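Local coordinates for protein thymidylate synthase (Enterobacteria phage T4, PDB 1TIS) that catalyses the reductive methylation of dUMP to dTMP, using 5,10-methylenetetrahydrofolate as both carbon donor and reductant, and works as a homodimer, at residues A[160-165]-A[169-174]; A[71-76]-A[86-91]; A[114-119]-A[142-147]. One frame throughout, in Å; residues are numbered along the deposited sequence.

All three contacts belong to one thymidylate synthase chain and follow one another in sequence as interactions 2, 3 and 1. None touches another. The nearest atoms of interactions 1 and 3 are about 6 Å apart, and both contacts reach the second subunit. Interactions 1 and 2 lie on opposite sides of the chain's centre, their centres about 28 Å apart. Interactions 1 and 3 touch residues assigned by similarity to the dUMP site: W173 lies about 3 Å from N187, and W143 about 3 Å from R176, side chain to side chain. Interaction 2 stands a shell further out, with the W87 side chain about 8 Å from that of the probable nucleophile C156.

Interaction 1. Residues A[160-165]-A[169-174]; sequences YQFNVR and LDLQWY
The rings of Y160 and F162 both meet L171. Methyl CD1 of L171 lies 4.1 Å above one face of the Y160 ring, toward its rim. The same methyl is 3.5 Å from CE1 of F162, and L169 CD1 is 3.8 Å from CD1 of F162. Both leucines approach the F162 ring obliquely. Backbone O of D170 sits at that ring's edge, near its plane. Y160, F162, L169 and L171 lie on one face of the sheet. Q161, N163, D170 and Q172 occupy the other.

The strands 160-164 and 169-174 form an antiparallel beta hairpin. Q161 and Q172 are a hydrogen-bonded pair, with Q172 N to Q161 O at 3.0 Å. N163 and D170 form the next such pair, with D170 N to N163 O at 2.8 Å. The R165 guanidinium and D170 carboxylate planes are 79° apart. R165 CG packs against OD2 of D170. NE of R165 is 4.0 Å from OD1 of D170, beyond a salt bridge, and OD1 lies well out of the guanidinium plane, so no N-H points at it. That oxygen accepts a hydrogen bond from D208 N.

Q172 NE2 donates to G213 O of the second subunit, so this face belongs to the dimer interface. Y160, F162 and V164 pack on helix 121-131. L171 and W173 rest on helix 184-202, while strand 205-219 lies beside strand 168-179.

Interaction 2. Residues A[71-76]-A[86-91]; sequences DLRLIQ and VWDENY
L72 and W87 mark the closest backbone approach, with their CA atoms 8.9 Å apart. No hydrogen bond crosses this gap, and side chains make the contact. Segment 71-76 is continuous helix, as the bond from Q76 N to L72 O shows. Segment 86-91 runs from loop into the region where helix 88-95 begins. Y91 N donates to W87 O there. E89 is the centre of an inverse gamma turn, with a weak bond from N90 N to D88 O.

L72 points toward the loop. Its CG is anti to the backbone N (chi1 161°), and methyl CD2 comes 3.8 Å from CD1 of the W87 indole. The two side chains are set at about a right angle. The same L72 methyl lies 4.3 Å from CG2 of V86. Q76 reaches that valine methyl from one helical turn further on, with NE2 4.0 Å from CG2.

R73 forms a salt bridge with D88, NH2 to OD1 at 3.3 Å. Its chain is extended from CG to NE, which carries the charge over to the aspartate. The guanidinium and carboxylate planes are only 22° apart. OD1 lies well out of the guanidinium plane, so no N-H points at it and the attraction is electrostatic.

The contact joins helix 69-77 to the start of helix 88-95. Helix 53-64 lies against it: E58 accepts the hydrogen bond from W87 NE1, W61 meets the W87 indole edge-to-face, and L72 also touches W61.

Interaction 3. Residues A[114-119]-A[142-147]; sequences RDFGGV and AWNPAE
N144 stacks its amide on the ring of F116, which opens a type I' beta turn running to V119. G117 and G118 fill the middle of that turn with positive phi, a backbone region that suits glycine. The turn links helix 109-114 to helix 121-131.

CB of N144 is the first atom to touch the ring. It lies 3.8 Å from CE2 of F116 and makes an off-centre CH-pi contact, 4.2 Å from the ring centroid and 29° off the ring normal. CG comes next, 3.7 Å from CZ of F116. With CG anti to the backbone N (chi1 -173°), the amide is carried over the ring edge, with ND2 leading to the centre. At the tip, ND2 lies over the ring centre, 3.4 Å above the plane. Amide and ring planes are 18° apart, a nearly parallel stack. ND2 also donates a hydrogen bond to Q112 OE1, which should fix the rotation of the amide.

F116 packs on P145 of the second subunit as well, so the stack lies beside the dimer interface. The side chain of W143, next to N144 in the chain, leaves the backbone on the side away from 114-119. Its indole lies close to R176, a residue assigned by similarity to the dUMP site. The backbone of W143 still meets F116: its O lies at the ring edge, near the ring plane, 3.3 Å from CE2 of F116.

Interaction 1. Residues A[160-165]-A[169-174]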
loop_
_atom_site.group_PDB
_atom_site.type_symbol
_atom_site.label_atom_id
_atom_site.label_comp_id
_atom_site.label_asym_id
_atom_site.label_seq_id
_atom_site.Cartn_x
_atom_site.Cartn_y
_atom_site.Cartn_z
ATOM N N TYR A 160 0.685 5.263 3.412
ATOM C CA TYR A 160 0.030 6.333 2.643
ATOM C C TYR A 160 1.003 7.179 1.873
ATOM O O TYR A 160 2.159 7.349 2.267
ATOM C CB TYR A 160 -0.856 7.308 3.466
ATOM C CG TYR A 160 -0.453 8.006 4.742
ATOM C CD1 TYR A 160 0.242 9.196 4.656
ATOM C CD2 TYR A 160 -0.869 7.531 5.983
ATOM C CE1 TYR A 160 0.523 9.929 5.784
ATOM C CE2 TYR A 160 -0.592 8.272 7.128
ATOM C CZ TYR A 160 0.109 9.466 7.007
ATOM O OH TYR A 160 0.459 10.203 8.127
ATOM N N GLN A 161 0.510 7.618 0.730
ATOM C CA GLN A 161 1.265 8.338 -0.277
ATOM C C GLN A 161 0.542 9.669 -0.400
ATOM O O GLN A 161 -0.690 9.702 -0.333
ATOM C CB GLN A 161 1.175 7.576 -1.594
ATOM C CG GLN A 161 2.369 7.062 -2.374
ATOM C CD GLN A 161 3.093 8.132 -3.163
ATOM O OE1 GLN A 161 3.150 9.302 -2.782
ATOM N NE2 GLN A 161 3.670 7.818 -4.307
ATOM N N PHE A 162 1.248 10.770 -0.573
ATOM C CA PHE A 162 0.636 12.059 -0.853
ATOM C C PHE A 162 1.066 12.404 -2.259
ATOM O O PHE A 162 2.188 12.083 -2.652
ATOM C CB PHE A 162 1.141 13.222 -0.047
ATOM C CG PHE A 162 0.743 13.322 1.405
ATOM C CD1 PHE A 162 -0.554 13.687 1.765
ATOM C CD2 PHE A 162 1.701 13.096 2.360
ATOM C CE1 PHE A 162 -0.906 13.829 3.104
ATOM C CE2 PHE A 162 1.328 13.242 3.687
ATOM C CZ PHE A 162 0.040 13.608 4.069
ATOM N N ASN A 163 0.234 13.139 -2.994
ATOM C CA ASN A 163 0.512 13.565 -4.371
ATOM C C ASN A 163 0.145 15.034 -4.401
ATOM O O ASN A 163 -0.849 15.417 -3.767
ATOM C CB ASN A 163 -0.378 12.859 -5.367
ATOM C CG ASN A 163 0.314 12.414 -6.635
ATOM O OD1 ASN A 163 1.042 11.425 -6.648
ATOM N ND2 ASN A 163 0.066 13.040 -7.772
ATOM N N VAL A 164 0.906 15.892 -5.058
ATOM C CA VAL A 164 0.570 17.313 -5.171
ATOM C C VAL A 164 0.109 17.606 -6.622
ATOM O O VAL A 164 0.893 17.366 -7.557
ATOM C CB VAL A 164 1.835 18.118 -4.773
ATOM C CG1 VAL A 164 1.492 19.593 -4.771
ATOM C CG2 VAL A 164 2.344 17.685 -3.405
ATOM N N ARG A 165 -1.182 18.002 -6.830
ATOM C CA ARG A 165 -1.760 18.317 -8.150
ATOM C C ARG A 165 -1.202 19.615 -8.737
ATOM O O ARG A 165 -0.031 19.669 -9.107
ATOM C CB ARG A 165 -3.282 18.412 -8.043
ATOM C CG ARG A 165 -3.806 16.998 -8.160
ATOM C CD ARG A 165 -5.214 16.817 -8.719
ATOM N NE ARG A 165 -6.223 17.605 -8.019
ATOM C CZ ARG A 165 -7.541 17.427 -8.186
ATOM N NH1 ARG A 165 -7.995 16.496 -9.020
ATOM N NH2 ARG A 165 -8.433 18.179 -7.520
ATOM N N LEU A 169 -3.696 18.650 -2.752
ATOM C CA LEU A 169 -2.938 17.669 -2.016
ATOM C C LEU A 169 -3.779 16.433 -2.093
ATOM O O LEU A 169 -5.000 16.523 -1.966
ATOM C CB LEU A 169 -2.799 18.072 -0.578
ATOM C CG LEU A 169 -2.087 17.146 0.349
ATOM C CD1 LEU A 169 -0.633 16.983 -0.076
ATOM C CD2 LEU A 169 -2.218 17.713 1.733
ATOM N N ASP A 170 -3.206 15.274 -2.288
ATOM C CA ASP A 170 -4.032 14.097 -2.379
ATOM C C ASP A 170 -3.469 13.095 -1.387
ATOM O O ASP A 170 -2.241 13.129 -1.215
ATOM C CB ASP A 170 -3.972 13.550 -3.802
ATOM C CG ASP A 170 -4.313 14.509 -4.949
ATOM O OD1 ASP A 170 -5.197 15.359 -4.822
ATOM O OD2 ASP A 170 -3.687 14.377 -5.998
ATOM N N LEU A 171 -4.260 12.251 -0.706
ATOM C CA LEU A 171 -3.680 11.261 0.174
ATOM C C LEU A 171 -4.250 9.917 -0.198
ATOM O O LEU A 171 -5.414 9.835 -0.587
ATOM C CB LEU A 171 -4.018 11.506 1.654
ATOM C CG LEU A 171 -3.346 10.558 2.693
ATOM C CD1 LEU A 171 -3.204 11.326 3.976
ATOM C CD2 LEU A 171 -4.141 9.290 2.949
ATOM N N GLN A 172 -3.517 8.824 -0.041
ATOM C CA GLN A 172 -4.044 7.482 -0.291
ATOM C C GLN A 172 -3.561 6.475 0.760
ATOM O O GLN A 172 -2.371 6.254 0.917
ATOM C CB GLN A 172 -3.621 7.029 -1.701
ATOM C CG GLN A 172 -3.866 5.561 -1.881
ATOM C CD GLN A 172 -3.565 5.114 -3.265
ATOM O OE1 GLN A 172 -4.449 4.527 -3.861
ATOM N NE2 GLN A 172 -2.423 5.362 -3.874
ATOM N N TRP A 173 -4.430 5.800 1.456
ATOM C CA TRP A 173 -4.029 4.846 2.467
ATOM C C TRP A 173 -4.173 3.451 1.945
ATOM O O TRP A 173 -4.913 3.187 0.971
ATOM C CB TRP A 173 -4.866 4.950 3.781
ATOM C CG TRP A 173 -6.296 5.461 3.698
ATOM C CD1 TRP A 173 -6.711 6.591 3.005
ATOM C CD2 TRP A 173 -7.341 4.823 4.251
ATOM N NE1 TRP A 173 -8.020 6.653 3.102
ATOM C CE2 TRP A 173 -8.424 5.612 3.838
ATOM C CE3 TRP A 173 -7.461 3.702 5.013
ATOM C CZ2 TRP A 173 -9.710 5.300 4.175
ATOM C CZ3 TRP A 173 -8.754 3.383 5.355
ATOM C CH2 TRP A 173 -9.852 4.161 4.943
ATOM N N TYR A 174 -3.416 2.565 2.566
ATOM C CA TYR A 174 -3.640 1.148 2.290
ATOM C C TYR A 174 -4.072 0.559 3.637
ATOM O O TYR A 174 -3.497 0.893 4.680
ATOM C CB TYR A 174 -2.365 0.526 1.782
ATOM C CG TYR A 174 -2.530 -0.911 1.386
ATOM C CD1 TYR A 174 -2.640 -1.897 2.359
ATOM C CD2 TYR A 174 -2.551 -1.207 0.045
ATOM C CE1 TYR A 174 -2.777 -3.214 1.984
ATOM C CE2 TYR A 174 -2.675 -2.523 -0.335
ATOM C CZ TYR A 174 -2.784 -3.494 0.639
ATOM O OH TYR A 174 -2.876 -4.789 0.246
#

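Interaction 2. Residues A[71-76]-A[86-91]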
loop_
_atom_site.group_PDB
_atom_site.type_symbol
_atom_site.label_atom_id
_atom_site.label_comp_id
_atom_site.label_asym_id
_atom_site.label_seq_id
_atom_site.Cartn_x
_atom_site.Cartn_y
_atom_site.Cartn_z
ATOM N N ASP A 71 -3.119 9.733 27.645
ATOM C CA ASP A 71 -2.893 10.945 26.896
ATOM C C ASP A 71 -4.055 11.222 25.971
ATOM O O ASP A 71 -4.493 12.368 25.846
ATOM C CB ASP A 71 -1.639 10.846 26.061
ATOM C CG ASP A 71 -0.365 10.824 26.875
ATOM O OD1 ASP A 71 -0.117 11.771 27.624
ATOM O OD2 ASP A 71 0.373 9.857 26.732
ATOM N N LEU A 72 -4.566 10.149 25.365
ATOM C CA LEU A 72 -5.686 10.233 24.450
ATOM C C LEU A 72 -6.848 10.717 25.324
ATOM O O LEU A 72 -7.506 11.703 24.945
ATOM C CB LEU A 72 -5.861 8.826 23.826
ATOM C CG LEU A 72 -7.140 8.332 23.148
ATOM C CD1 LEU A 72 -7.616 9.272 22.053
ATOM C CD2 LEU A 72 -6.848 7.002 22.501
ATOM N N ARG A 73 -7.046 10.161 26.536
ATOM C CA ARG A 73 -8.096 10.629 27.440
ATOM C C ARG A 73 -8.008 12.134 27.647
ATOM O O ARG A 73 -9.027 12.837 27.555
ATOM C CB ARG A 73 -8.014 10.041 28.827
ATOM C CG ARG A 73 -8.494 8.633 28.953
ATOM C CD ARG A 73 -8.643 8.312 30.426
ATOM N NE ARG A 73 -9.020 6.921 30.532
ATOM C CZ ARG A 73 -8.139 5.959 30.822
ATOM N NH1 ARG A 73 -6.854 6.214 31.109
ATOM N NH2 ARG A 73 -8.580 4.703 30.856
ATOM N N LEU A 74 -6.795 12.651 27.871
ATOM C CA LEU A 74 -6.588 14.072 28.036
ATOM C C LEU A 74 -7.091 14.845 26.800
ATOM O O LEU A 74 -7.816 15.828 26.966
ATOM C CB LEU A 74 -5.090 14.240 28.320
ATOM C CG LEU A 74 -4.295 15.530 28.546
ATOM C CD1 LEU A 74 -4.019 16.101 27.183
ATOM C CD2 LEU A 74 -4.995 16.499 29.492
ATOM N N ILE A 75 -6.837 14.412 25.564
ATOM C CA ILE A 75 -7.194 15.191 24.390
ATOM C C ILE A 75 -8.713 15.193 24.206
ATOM O O ILE A 75 -9.364 16.223 23.923
ATOM C CB ILE A 75 -6.442 14.589 23.143
ATOM C CG1 ILE A 75 -4.938 14.689 23.358
ATOM C CG2 ILE A 75 -6.758 15.372 21.861
ATOM C CD1 ILE A 75 -4.018 14.079 22.293
ATOM N N GLN A 76 -9.316 14.022 24.407
ATOM C CA GLN A 76 -10.746 13.946 24.140
ATOM C C GLN A 76 -11.524 14.604 25.248
ATOM O O GLN A 76 -12.422 15.403 25.043
ATOM C CB GLN A 76 -11.350 12.543 24.098
ATOM C CG GLN A 76 -10.820 11.422 23.248
ATOM C CD GLN A 76 -11.901 10.408 22.963
ATOM O OE1 GLN A 76 -13.047 10.576 23.370
ATOM N NE2 GLN A 76 -11.644 9.337 22.233
ATOM N N VAL A 86 -11.796 4.772 22.665
ATOM C CA VAL A 86 -11.606 3.810 21.591
ATOM C C VAL A 86 -10.530 2.733 21.755
ATOM O O VAL A 86 -10.649 1.670 21.144
ATOM C CB VAL A 86 -11.351 4.611 20.274
ATOM C CG1 VAL A 86 -12.693 4.933 19.649
ATOM C CG2 VAL A 86 -10.560 5.919 20.532
ATOM N N TRP A 87 -9.450 2.960 22.522
ATOM C CA TRP A 87 -8.460 1.919 22.692
ATOM C C TRP A 87 -8.565 1.259 24.057
ATOM O O TRP A 87 -7.869 0.282 24.318
ATOM C CB TRP A 87 -7.034 2.484 22.498
ATOM C CG TRP A 87 -6.598 2.683 21.034
ATOM C CD1 TRP A 87 -6.965 3.829 20.413
ATOM C CD2 TRP A 87 -5.822 1.859 20.222
ATOM N NE1 TRP A 87 -6.422 3.747 19.235
ATOM C CE2 TRP A 87 -5.744 2.616 19.076
ATOM C CE3 TRP A 87 -5.161 0.638 20.215
ATOM C CZ2 TRP A 87 -5.053 2.228 17.951
ATOM C CZ3 TRP A 87 -4.453 0.226 19.089
ATOM C CH2 TRP A 87 -4.404 1.015 17.971
ATOM N N ASP A 88 -9.469 1.671 24.944
ATOM C CA ASP A 88 -9.585 1.092 26.275
ATOM C C ASP A 88 -9.768 -0.409 26.362
ATOM O O ASP A 88 -8.933 -1.124 26.933
ATOM C CB ASP A 88 -10.731 1.736 27.010
ATOM C CG ASP A 88 -10.416 3.129 27.500
ATOM O OD1 ASP A 88 -9.296 3.426 27.915
ATOM O OD2 ASP A 88 -11.336 3.919 27.485
ATOM N N GLU A 89 -10.843 -0.932 25.794
ATOM C CA GLU A 89 -11.041 -2.361 25.806
ATOM C C GLU A 89 -10.322 -2.746 24.541
ATOM O O GLU A 89 -10.955 -2.845 23.491
ATOM C CB GLU A 89 -12.522 -2.736 25.709
ATOM C CG GLU A 89 -13.198 -3.118 27.039
ATOM C CD GLU A 89 -13.761 -1.976 27.889
ATOM O OE1 GLU A 89 -14.513 -1.147 27.363
ATOM O OE2 GLU A 89 -13.462 -1.923 29.083
ATOM N N ASN A 90 -8.985 -2.794 24.653
ATOM C CA ASN A 90 -8.023 -3.144 23.575
ATOM C C ASN A 90 -6.660 -3.161 24.281
ATOM O O ASN A 90 -5.814 -4.060 24.158
ATOM C CB ASN A 90 -8.010 -2.095 22.415
ATOM C CG ASN A 90 -7.560 -2.636 21.063
ATOM O OD1 ASN A 90 -6.416 -2.472 20.673
ATOM N ND2 ASN A 90 -8.376 -3.287 20.265
ATOM N N TYR A 91 -6.498 -2.155 25.143
ATOM C CA TYR A 91 -5.416 -2.108 26.097
ATOM C C TYR A 91 -5.829 -3.113 27.157
ATOM O O TYR A 91 -5.133 -4.120 27.272
ATOM C CB TYR A 91 -5.306 -0.706 26.644
ATOM C CG TYR A 91 -4.827 -0.579 28.061
ATOM C CD1 TYR A 91 -3.575 -1.025 28.473
ATOM C CD2 TYR A 91 -5.702 0.011 28.944
ATOM C CE1 TYR A 91 -3.203 -0.870 29.792
ATOM C CE2 TYR A 91 -5.331 0.166 30.262
ATOM C CZ TYR A 91 -4.094 -0.275 30.661
ATOM O OH TYR A 91 -3.762 -0.100 31.979
#

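Interaction 3. Residues A[114-119]-A[142-147]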
loop_
_atom_site.group_PDB
_atom_site.type_symbol
_atom_site.label_atom_id
_atom_site.label_comp_id
_atom_site.label_asym_id
_atom_site.label_seq_id
_atom_site.Cartn_x
_atom_site.Cartn_y
_atom_site.Cartn_z
ATOM N N ARG A 114 6.045 9.273 14.379
ATOM C CA ARG A 114 6.958 10.239 14.920
ATOM C C ARG A 114 8.333 9.682 15.137
ATOM O O ARG A 114 9.279 10.432 15.248
ATOM C CB ARG A 114 6.332 10.728 16.193
ATOM C CG ARG A 114 4.867 11.191 15.973
ATOM C CD ARG A 114 4.706 12.487 15.189
ATOM N NE ARG A 114 5.392 13.503 15.929
ATOM C CZ ARG A 114 6.156 14.402 15.345
ATOM N NH1 ARG A 114 6.134 14.589 14.044
ATOM N NH2 ARG A 114 6.900 15.202 16.085
ATOM N N ASP A 115 8.525 8.381 15.122
ATOM C CA ASP A 115 9.776 7.782 15.482
ATOM C C ASP A 115 10.040 6.459 14.767
ATOM O O ASP A 115 10.458 5.508 15.425
ATOM C CB ASP A 115 9.714 7.647 16.998
ATOM C CG ASP A 115 10.965 7.124 17.697
ATOM O OD1 ASP A 115 12.068 7.339 17.184
ATOM O OD2 ASP A 115 10.841 6.505 18.759
ATOM N N PHE A 116 9.933 6.271 13.455
ATOM C CA PHE A 116 10.285 4.971 12.928
ATOM C C PHE A 116 11.793 4.847 12.707
ATOM O O PHE A 116 12.420 5.197 11.692
ATOM C CB PHE A 116 9.529 4.753 11.671
ATOM C CG PHE A 116 9.559 3.357 11.051
ATOM C CD1 PHE A 116 10.724 2.657 10.816
ATOM C CD2 PHE A 116 8.376 2.849 10.573
ATOM C CE1 PHE A 116 10.718 1.489 10.100
ATOM C CE2 PHE A 116 8.377 1.673 9.853
ATOM C CZ PHE A 116 9.543 0.994 9.611
ATOM N N GLY A 117 12.402 4.309 13.752
ATOM C CA GLY A 117 13.825 4.074 13.723
ATOM C C GLY A 117 14.593 5.372 13.937
ATOM O O GLY A 117 15.803 5.426 13.709
ATOM N N GLY A 118 13.887 6.387 14.469
ATOM C CA GLY A 118 14.456 7.698 14.703
ATOM C C GLY A 118 14.062 8.632 13.576
ATOM O O GLY A 118 14.299 9.825 13.695
ATOM N N VAL A 119 13.484 8.186 12.452
ATOM C CA VAL A 119 12.967 9.103 11.440
ATOM C C VAL A 119 11.662 9.671 12.005
ATOM O O VAL A 119 10.715 8.921 12.303
ATOM C CB VAL A 119 12.550 8.461 10.124
ATOM C CG1 VAL A 119 12.490 9.571 9.114
ATOM C CG2 VAL A 119 13.464 7.375 9.695
ATOM N N ALA A 142 3.646 2.729 8.521
ATOM C CA ALA A 142 3.459 2.553 9.953
ATOM C C ALA A 142 3.810 1.105 10.308
ATOM O O ALA A 142 4.118 0.771 11.449
ATOM C CB ALA A 142 2.009 2.810 10.345
ATOM N N TRP A 143 3.803 0.186 9.345
ATOM C CA TRP A 143 4.135 -1.192 9.622
ATOM C C TRP A 143 5.641 -1.213 9.760
ATOM O O TRP A 143 6.402 -0.842 8.865
ATOM C CB TRP A 143 3.666 -2.022 8.474
ATOM C CG TRP A 143 3.840 -3.521 8.567
ATOM C CD1 TRP A 143 4.905 -4.145 7.957
ATOM C CD2 TRP A 143 2.922 -4.400 9.085
ATOM N NE1 TRP A 143 4.637 -5.420 8.064
ATOM C CE2 TRP A 143 3.474 -5.609 8.724
ATOM C CE3 TRP A 143 1.720 -4.377 9.755
ATOM C CZ2 TRP A 143 2.837 -6.794 9.025
ATOM C CZ3 TRP A 143 1.086 -5.568 10.047
ATOM C CH2 TRP A 143 1.637 -6.771 9.687
ATOM N N ASN A 144 6.031 -1.626 10.943
ATOM C CA ASN A 144 7.424 -1.748 11.286
ATOM C C ASN A 144 7.647 -3.227 11.561
ATOM O O ASN A 144 7.369 -3.653 12.678
ATOM C CB ASN A 144 7.709 -0.875 12.532
ATOM C CG ASN A 144 9.181 -0.798 12.883
ATOM O OD1 ASN A 144 9.884 -1.797 12.798
ATOM N ND2 ASN A 144 9.746 0.333 13.274
ATOM N N PRO A 145 8.123 -4.058 10.622
ATOM C CA PRO A 145 8.207 -5.515 10.768
ATOM C C PRO A 145 8.888 -5.926 12.069
ATOM O O PRO A 145 8.425 -6.736 12.879
ATOM C CB PRO A 145 8.964 -5.987 9.531
ATOM C CG PRO A 145 8.702 -4.914 8.505
ATOM C CD PRO A 145 8.693 -3.631 9.346
ATOM N N ALA A 146 9.962 -5.203 12.312
ATOM C CA ALA A 146 10.808 -5.472 13.429
ATOM C C ALA A 146 10.217 -5.041 14.767
ATOM O O ALA A 146 10.838 -5.312 15.795
ATOM C CB ALA A 146 12.130 -4.771 13.102
ATOM N N GLU A 147 9.070 -4.354 14.835
ATOM C CA GLU A 147 8.493 -3.945 16.112
ATOM C C GLU A 147 7.055 -4.361 16.212
ATOM O O GLU A 147 6.347 -3.986 17.134
ATOM C CB GLU A 147 8.506 -2.441 16.343
ATOM C CG GLU A 147 9.829 -1.808 16.706
ATOM C CD GLU A 147 9.796 -0.282 16.801
ATOM O OE1 GLU A 147 8.833 0.264 17.336
ATOM O OE2 GLU A 147 10.743 0.365 16.338
#